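Local coordinates for protein thiosulfate sulfurtransferase (Pseudomonas aeruginosa, PDB 1YT8) that probably transfers sulfane sulfur from thiosulfate to cyanide, as a rhodanese built from four repeated rhodanese-like domains, at residues Asp151-Glu157 with Cys193-Arg198; Thr160-Pro164 with Gly221-Trp225. All coordinates share one frame; numbering follows the deposited sequence.

In the fold
Both contacts belong to one rhodanese-like domain, whose parallel sheet has the strand order 1-5-4-2-3, and their centres lie about 9 Å apart. Contact 1 is consistent with the cysteine-bearing active-site loop of the rhodanese fold: residues 193-198 wrap a sulfite bonded to C193, and R198 ties that loop to residues 151-157. Contact 2 packs the apolar flank next to it, residues 160-164 against residues 221-225. Two polar links join them. R153 NH2 lies 2.7 Å from M161 O, a probable hydrogen bond, and A194 O lies 3.1 Å from I223 N, also a probable hydrogen bond. The segments alternate along the chain, so the two contacts interlock in sequence.

Contact 1: Asp151-Glu157 with Cys193-Arg198; sequences DARRFDE and CAGRTR. With SO3 (sulfite ion), chain B.
R198 grips E157 end-on, NH1 and NH2 each taking one oxygen: NH1 reaches E157 OE1 at 2.8 Å and NH2 reaches E157 OE2 at 3.0 Å. The two flat groups are twisted by 33°, yet both oxygens are approached on their syn sides. A bend at chi3 (-67°) turns the R198 guanidinium so that its other edge faces the sulfite, where NE meets SO3 O3 at 2.9 Å and NH2 also gives to O1. Over the centre of one guanidinium face lies R153 CG, 3.5 Å from R198 CZ. The R153 guanidinium stands nearly perpendicular to that of R198 and is held side-on by D151, with NE 2.9 Å from OD1; its NH2 has a further partner in M161. R154 N meets E157 OE1 from the anti side, out of the carboxylate plane, so OE1 has two donors. The sulfite, probably from the crystallisation liquor, is joined covalently through its sulfur to C193 SG (2.0 Å), and A194, G195 and R198 give backbone hydrogen bonds to its oxygens, with a weak one from R196. This is consistent with the cysteine-bearing active-site loop of the rhodanese fold, whose N-H groups and arginine would probably stabilise negative charge on a cysteine-bound group.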
ATOM      1  N   ASP A 151     -13.206  -2.295 -14.102  1.00 12.25           N
ATOM      2  CA  ASP A 151     -12.588  -1.467 -13.071  1.00 11.09           C
ATOM      3  C   ASP A 151     -11.435  -2.238 -12.425  1.00  9.92           C
ATOM      4  O   ASP A 151     -11.658  -3.251 -11.754  1.00 13.05           O
ATOM      5  CB  ASP A 151     -13.643  -1.107 -12.028  1.00 12.03           C
ATOM      6  CG  ASP A 151     -13.236   0.059 -11.166  1.00 10.72           C
ATOM      7  OD1 ASP A 151     -12.110   0.033 -10.629  1.00 13.76           O
ATOM      8  OD2 ASP A 151     -14.051   0.997 -11.021  1.00 13.87           O
ATOM      9  N   ALA A 152     -10.212  -1.743 -12.614  1.00 10.38           N
ATOM     10  CA  ALA A 152      -9.003  -2.404 -12.112  1.00 10.04           C
ATOM     11  C   ALA A 152      -8.594  -2.165 -10.659  1.00 10.27           C
ATOM     12  O   ALA A 152      -7.545  -2.650 -10.226  1.00 13.23           O
ATOM     13  CB  ALA A 152      -7.824  -2.063 -13.030  1.00 11.08           C
ATOM     14  N   ARG A 153      -9.407  -1.433  -9.909  1.00 10.73           N
ATOM     15  CA  ARG A 153      -9.097  -1.140  -8.511  1.00  9.70           C
ATOM     16  C   ARG A 153      -9.549  -2.260  -7.577  1.00 10.40           C
ATOM     17  O   ARG A 153     -10.039  -3.298  -8.023  1.00 10.54           O
ATOM     18  CB  ARG A 153      -9.789   0.160  -8.091  1.00  7.21           C
ATOM     19  CG  ARG A 153      -9.432   1.374  -8.945  1.00 10.85           C
ATOM     20  CD  ARG A 153     -10.312   2.553  -8.569  1.00 10.10           C
ATOM     21  NE  ARG A 153     -11.702   2.344  -8.975  1.00 10.05           N
ATOM     22  CZ  ARG A 153     -12.736   2.995  -8.447  1.00 11.14           C
ATOM     23  NH1 ARG A 153     -12.540   3.895  -7.488  1.00 11.69           N
ATOM     24  NH2 ARG A 153     -13.966   2.746  -8.876  1.00 12.14           N
ATOM     25  N   ARG A 154      -9.371  -2.051  -6.275  1.00 11.87           N
ATOM     26  CA  ARG A 154      -9.816  -3.039  -5.293  1.00 13.38           C
ATOM     27  C   ARG A 154     -11.339  -3.023  -5.327  1.00 13.24           C
ATOM     28  O   ARG A 154     -11.939  -2.014  -5.677  1.00 12.56           O
ATOM     29  CB  ARG A 154      -9.368  -2.662  -3.877  1.00 14.19           C
ATOM     30  CG  ARG A 154      -7.870  -2.691  -3.631  1.00 15.66           C
ATOM     31  CD  ARG A 154      -7.599  -2.596  -2.128  1.00 19.79           C
ATOM     32  NE  ARG A 154      -8.299  -1.465  -1.523  1.00 20.23           N
ATOM     33  CZ  ARG A 154      -7.808  -0.233  -1.431  1.00 24.64           C
ATOM     34  NH1 ARG A 154      -6.598   0.044  -1.899  1.00 24.29           N
ATOM     35  NH2 ARG A 154      -8.536   0.729  -0.882  1.00 24.41           N
ATOM     36  N   PHE A 155     -11.965  -4.128  -4.942  1.00 14.83           N
ATOM     37  CA  PHE A 155     -13.423  -4.196  -4.950  1.00 13.96           C
ATOM     38  C   PHE A 155     -14.066  -3.113  -4.077  1.00 12.95           C
ATOM     39  O   PHE A 155     -15.110  -2.568  -4.437  1.00 13.77           O
ATOM     40  CB  PHE A 155     -13.896  -5.575  -4.483  1.00 14.66           C
ATOM     41  CG  PHE A 155     -15.377  -5.785  -4.634  1.00 15.91           C
ATOM     42  CD1 PHE A 155     -15.961  -5.829  -5.899  1.00 16.99           C
ATOM     43  CD2 PHE A 155     -16.194  -5.908  -3.514  1.00 16.66           C
ATOM     44  CE1 PHE A 155     -17.336  -5.990  -6.047  1.00 18.26           C
ATOM     45  CE2 PHE A 155     -17.568  -6.069  -3.648  1.00 18.34           C
ATOM     46  CZ  PHE A 155     -18.144  -6.108  -4.919  1.00 17.70           C
ATOM     47  N   ASP A 156     -13.458  -2.793  -2.935  1.00 14.10           N
ATOM     48  CA  ASP A 156     -14.038  -1.762  -2.069  1.00 14.62           C
ATOM     49  C   ASP A 156     -14.019  -0.377  -2.718  1.00 14.23           C
ATOM     50  O   ASP A 156     -14.890   0.456  -2.452  1.00 15.08           O
ATOM     51  CB  ASP A 156     -13.332  -1.715  -0.706  1.00 17.16           C
ATOM     52  CG  ASP A 156     -11.856  -1.379  -0.814  1.00 20.12           C
ATOM     53  OD1 ASP A 156     -11.064  -2.274  -1.173  1.00 26.75           O
ATOM     54  OD2 ASP A 156     -11.490  -0.219  -0.539  1.00 22.86           O
ATOM     55  N   GLU A 157     -13.027  -0.120  -3.565  1.00 15.22           N
ATOM     56  CA  GLU A 157     -12.953   1.168  -4.249  1.00 12.05           C
ATOM     57  C   GLU A 157     -14.073   1.222  -5.275  1.00 11.25           C
ATOM     58  O   GLU A 157     -14.777   2.228  -5.400  1.00 12.39           O
ATOM     59  CB  GLU A 157     -11.608   1.327  -4.951  1.00 13.51           C
ATOM     60  CG  GLU A 157     -10.441   1.571  -4.014  1.00 14.87           C
ATOM     61  CD  GLU A 157      -9.120   1.618  -4.753  1.00 14.93           C
ATOM     62  OE1 GLU A 157      -8.566   0.537  -5.042  1.00 15.74           O
ATOM     63  OE2 GLU A 157      -8.646   2.735  -5.056  1.00 13.02           O
ATOM     64  N   CYS A 193      -9.926   3.185 -13.618  1.00 11.78           N
ATOM     65  CA  CYS A 193      -9.536   3.183 -12.222  1.00 11.86           C
ATOM     66  C   CYS A 193     -10.076   4.537 -11.780  1.00 12.67           C
ATOM     67  O   CYS A 193     -10.964   5.076 -12.451  1.00 11.14           O
ATOM     68  CB  CYS A 193      -8.012   3.041 -12.032  1.00 11.75           C
ATOM     69  SG  CYS A 193      -6.968   4.463 -12.372  1.00 18.07           S
ATOM     70  N   ALA A 194      -9.584   5.084 -10.674  1.00 12.60           N
ATOM     71  CA  ALA A 194     -10.049   6.382 -10.207  1.00 14.52           C
ATOM     72  C   ALA A 194      -9.373   7.514 -10.965  1.00 15.45           C
ATOM     73  O   ALA A 194      -9.998   8.520 -11.305  1.00 13.51           O
ATOM     74  CB  ALA A 194      -9.791   6.521  -8.713  1.00 14.17           C
ATOM     75  N   GLY A 195      -8.083   7.337 -11.222  1.00 15.12           N
ATOM     76  CA  GLY A 195      -7.330   8.337 -11.945  1.00 13.18           C
ATOM     77  C   GLY A 195      -6.876   7.793 -13.283  1.00 13.37           C
ATOM     78  O   GLY A 195      -7.687   7.618 -14.198  1.00 13.64           O
ATOM     79  N   ARG A 196      -5.584   7.493 -13.383  1.00 12.68           N
ATOM     80  CA  ARG A 196      -4.998   6.997 -14.623  1.00 14.55           C
ATOM     81  C   ARG A 196      -4.148   5.733 -14.497  1.00 12.04           C
ATOM     82  O   ARG A 196      -4.247   4.827 -15.320  1.00 13.21           O
ATOM     83  CB  ARG A 196      -4.101   8.081 -15.235  1.00 15.13           C
ATOM     84  CG  ARG A 196      -4.794   9.378 -15.606  1.00 15.43           C
ATOM     85  CD  ARG A 196      -3.772  10.493 -15.800  1.00 16.10           C
ATOM     86  NE  ARG A 196      -2.702  10.114 -16.717  1.00 14.92           N
ATOM     87  CZ  ARG A 196      -2.847   9.975 -18.030  1.00 16.98           C
ATOM     88  NH1 ARG A 196      -4.028  10.186 -18.598  1.00 15.69           N
ATOM     89  NH2 ARG A 196      -1.804   9.626 -18.777  1.00 14.07           N
ATOM     90  N   THR A 197      -3.321   5.675 -13.459  1.00 12.70           N
ATOM     91  CA  THR A 197      -2.375   4.573 -13.299  1.00 11.20           C
ATOM     92  C   THR A 197      -2.819   3.149 -13.571  1.00 11.42           C
ATOM     93  O   THR A 197      -2.325   2.522 -14.507  1.00 11.66           O
ATOM     94  CB  THR A 197      -1.715   4.607 -11.916  1.00 13.58           C
ATOM     95  OG1 THR A 197      -1.293   5.946 -11.630  1.00 10.13           O
ATOM     96  CG2 THR A 197      -0.489   3.690 -11.900  1.00 11.77           C
ATOM     97  N   ARG A 198      -3.726   2.620 -12.759  1.00  9.97           N
ATOM     98  CA  ARG A 198      -4.167   1.248 -12.965  1.00 11.59           C
ATOM     99  C   ARG A 198      -4.892   1.024 -14.293  1.00 10.43           C
ATOM    100  O   ARG A 198      -4.902  -0.094 -14.807  1.00 12.44           O
ATOM    101  CB  ARG A 198      -5.014   0.789 -11.770  1.00 11.19           C
ATOM    102  CG  ARG A 198      -4.148   0.462 -10.544  1.00  9.05           C
ATOM    103  CD  ARG A 198      -4.953   0.311  -9.254  1.00 13.75           C
ATOM    104  NE  ARG A 198      -5.544   1.579  -8.835  1.00 12.62           N
ATOM    105  CZ  ARG A 198      -6.233   1.755  -7.709  1.00 14.96           C
ATOM    106  NH1 ARG A 198      -6.424   0.744  -6.868  1.00 11.40           N
ATOM    107  NH2 ARG A 198      -6.746   2.943  -7.432  1.00 12.74           N
TER
HETATM  108  S   SO3 B 540      -5.923   4.916 -10.723  1.00 26.35           S
HETATM  109  O1  SO3 B 540      -7.011   4.762  -9.729  1.00 22.06           O
HETATM  110  O2  SO3 B 540      -5.311   6.258 -10.636  1.00 28.52           O
HETATM  111  O3  SO3 B 540      -4.893   3.851 -10.599  1.00 20.72           O

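Contact 2: Thr160-Pro164 with Gly221-Trp225; sequences TMSIP and GTIGW
Apolar packing joins the loop 160-164, which runs from helix 155-160 to strand 167-168, to residues 221-225 of helix 221-227. I163 is the central side chain, with both branches on the indole of W225. Its CG2 stands over one face of the six-membered ring, 3.8 Å from the centroid and 8° off the normal, a CH-pi contact. The other branch bends back, chi2 -59°, and brings CD1 over the same face, near the CG-CD2 bond, 3.7 Å from W225 CG; the same methyl rests 3.8 Å from T222 CG2. W225 is thrown toward the loop because its CG stands opposite the backbone N (chi1 -160°). P164 extends the apolar surface, its CD 3.7 Å from W225 CZ2. At the far end selenomethionine M161 crosses T222 at about a right angle, its CE 3.7 Å from T222 OG1, a hydroxyl that makes a weak hydrogen bond to A194 O. The indole N-H is satisfied elsewhere, by Q231 O. Around this core, helix 134-142 packs V137, Q138 and L141 on the indole, L218 of strand 215-218 touches both I163 and W225, and helix 501-512 meets I223 on the side turned from the loop.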
ATOM      1  N   THR A 160     -17.277   2.010  -3.828  1.00 13.70           N
ATOM      2  CA  THR A 160     -17.445   3.388  -3.377  1.00 13.92           C
ATOM      3  C   THR A 160     -18.059   4.235  -4.497  1.00 14.61           C
ATOM      4  O   THR A 160     -19.001   4.997  -4.271  1.00 13.74           O
ATOM      5  CB  THR A 160     -16.107   3.980  -2.909  1.00 13.26           C
ATOM      6  OG1 THR A 160     -15.626   3.210  -1.800  1.00 14.11           O
ATOM      7  CG2 THR A 160     -16.283   5.426  -2.465  1.00 17.57           C
HETATM    8  N   MSE A 161     -17.520   4.102  -5.703  1.00 12.60           N
HETATM    9  CA  MSE A 161     -18.059   4.807  -6.862  1.00 12.89           C
HETATM   10  C   MSE A 161     -17.550   4.085  -8.095  1.00 12.57           C
HETATM   11  O   MSE A 161     -16.430   3.570  -8.101  1.00 12.95           O
HETATM   12  CB  MSE A 161     -17.634   6.284  -6.884  1.00 13.81           C
HETATM   13  CG  MSE A 161     -16.202   6.543  -7.302  1.00 15.58           C
HETATM   14 SE   MSE A 161     -14.933   6.116  -5.907  1.00 16.30          SE
HETATM   15  CE  MSE A 161     -13.562   7.442  -6.367  1.00 14.89           C
ATOM     16  N   SER A 162     -18.376   4.025  -9.131  1.00 12.91           N
ATOM     17  CA  SER A 162     -17.990   3.328 -10.347  1.00 12.36           C
ATOM     18  C   SER A 162     -18.623   3.901 -11.607  1.00 12.13           C
ATOM     19  O   SER A 162     -19.606   4.647 -11.548  1.00 12.00           O
ATOM     20  CB  SER A 162     -18.349   1.843 -10.226  1.00 14.24           C
ATOM     21  OG  SER A 162     -19.705   1.687  -9.842  1.00 13.60           O
ATOM     22  N   ILE A 163     -18.043   3.544 -12.748  1.00 12.15           N
ATOM     23  CA  ILE A 163     -18.535   3.996 -14.046  1.00 13.08           C
ATOM     24  C   ILE A 163     -19.769   3.137 -14.356  1.00 13.89           C
ATOM     25  O   ILE A 163     -19.766   1.933 -14.107  1.00 14.24           O
ATOM     26  CB  ILE A 163     -17.454   3.779 -15.145  1.00 13.66           C
ATOM     27  CG1 ILE A 163     -16.137   4.448 -14.728  1.00 12.09           C
ATOM     28  CG2 ILE A 163     -17.946   4.319 -16.489  1.00 11.42           C
ATOM     29  CD1 ILE A 163     -16.242   5.958 -14.473  1.00 12.56           C
ATOM     30  N   PRO A 164     -20.842   3.746 -14.890  1.00 15.24           N
ATOM     31  CA  PRO A 164     -22.069   3.007 -15.214  1.00 15.33           C
ATOM     32  C   PRO A 164     -21.843   1.689 -15.939  1.00 16.36           C
ATOM     33  O   PRO A 164     -21.192   1.652 -16.985  1.00 14.33           O
ATOM     34  CB  PRO A 164     -22.853   4.003 -16.066  1.00 16.39           C
ATOM     35  CG  PRO A 164     -22.494   5.302 -15.438  1.00 15.46           C
ATOM     36  CD  PRO A 164     -20.990   5.170 -15.232  1.00 13.66           C
ATOM     37  N   GLY A 221     -10.199   8.132 -15.571  1.00 13.22           N
ATOM     38  CA  GLY A 221     -11.162   7.429 -14.725  1.00 12.11           C
ATOM     39  C   GLY A 221     -12.384   8.106 -14.126  1.00 13.59           C
ATOM     40  O   GLY A 221     -13.028   8.933 -14.767  1.00 13.70           O
ATOM     41  N   THR A 222     -12.722   7.722 -12.895  1.00 13.52           N
ATOM     42  CA  THR A 222     -13.887   8.284 -12.216  1.00 13.54           C
ATOM     43  C   THR A 222     -13.723   9.784 -11.990  1.00 13.85           C
ATOM     44  O   THR A 222     -14.708  10.522 -11.968  1.00 13.60           O
ATOM     45  CB  THR A 222     -14.175   7.556 -10.867  1.00 11.74           C
ATOM     46  OG1 THR A 222     -13.057   7.676  -9.985  1.00 12.76           O
ATOM     47  CG2 THR A 222     -14.451   6.086 -11.112  1.00 11.33           C
ATOM     48  N   ILE A 223     -12.481  10.232 -11.833  1.00 12.09           N
ATOM     49  CA  ILE A 223     -12.200  11.652 -11.659  1.00 14.33           C
ATOM     50  C   ILE A 223     -12.617  12.361 -12.947  1.00 13.43           C
ATOM     51  O   ILE A 223     -13.313  13.377 -12.915  1.00 14.16           O
ATOM     52  CB  ILE A 223     -10.687  11.901 -11.409  1.00 13.70           C
ATOM     53  CG1 ILE A 223     -10.341  11.542  -9.962  1.00 14.82           C
ATOM     54  CG2 ILE A 223     -10.325  13.358 -11.712  1.00 14.44           C
ATOM     55  CD1 ILE A 223      -8.864  11.670  -9.604  1.00 13.57           C
ATOM     56  N   GLY A 224     -12.193  11.802 -14.076  1.00 14.79           N
ATOM     57  CA  GLY A 224     -12.524  12.383 -15.365  1.00 15.30           C
ATOM     58  C   GLY A 224     -14.008  12.318 -15.664  1.00 14.51           C
ATOM     59  O   GLY A 224     -14.550  13.191 -16.342  1.00 15.16           O
ATOM     60  N   TRP A 225     -14.664  11.273 -15.172  1.00 14.10           N
ATOM     61  CA  TRP A 225     -16.100  11.096 -15.376  1.00 15.07           C
ATOM     62  C   TRP A 225     -16.836  12.238 -14.670  1.00 15.52           C
ATOM     63  O   TRP A 225     -17.748  12.847 -15.226  1.00 16.39           O
ATOM     64  CB  TRP A 225     -16.535   9.737 -14.807  1.00 15.55           C
ATOM     65  CG  TRP A 225     -17.841   9.228 -15.346  1.00 12.91           C
ATOM     66  CD1 TRP A 225     -19.070   9.323 -14.755  1.00 15.07           C
ATOM     67  CD2 TRP A 225     -18.048   8.544 -16.593  1.00 14.20           C
ATOM     68  NE1 TRP A 225     -20.030   8.740 -15.554  1.00 13.39           N
ATOM     69  CE2 TRP A 225     -19.430   8.254 -16.687  1.00 13.12           C
ATOM     70  CE3 TRP A 225     -17.200   8.151 -17.640  1.00 13.56           C
ATOM     71  CZ2 TRP A 225     -19.982   7.585 -17.787  1.00 14.44           C
ATOM     72  CZ3 TRP A 225     -17.750   7.485 -18.734  1.00 11.97           C
ATOM     73  CH2 TRP A 225     -19.130   7.210 -18.798  1.00 16.55           C
TER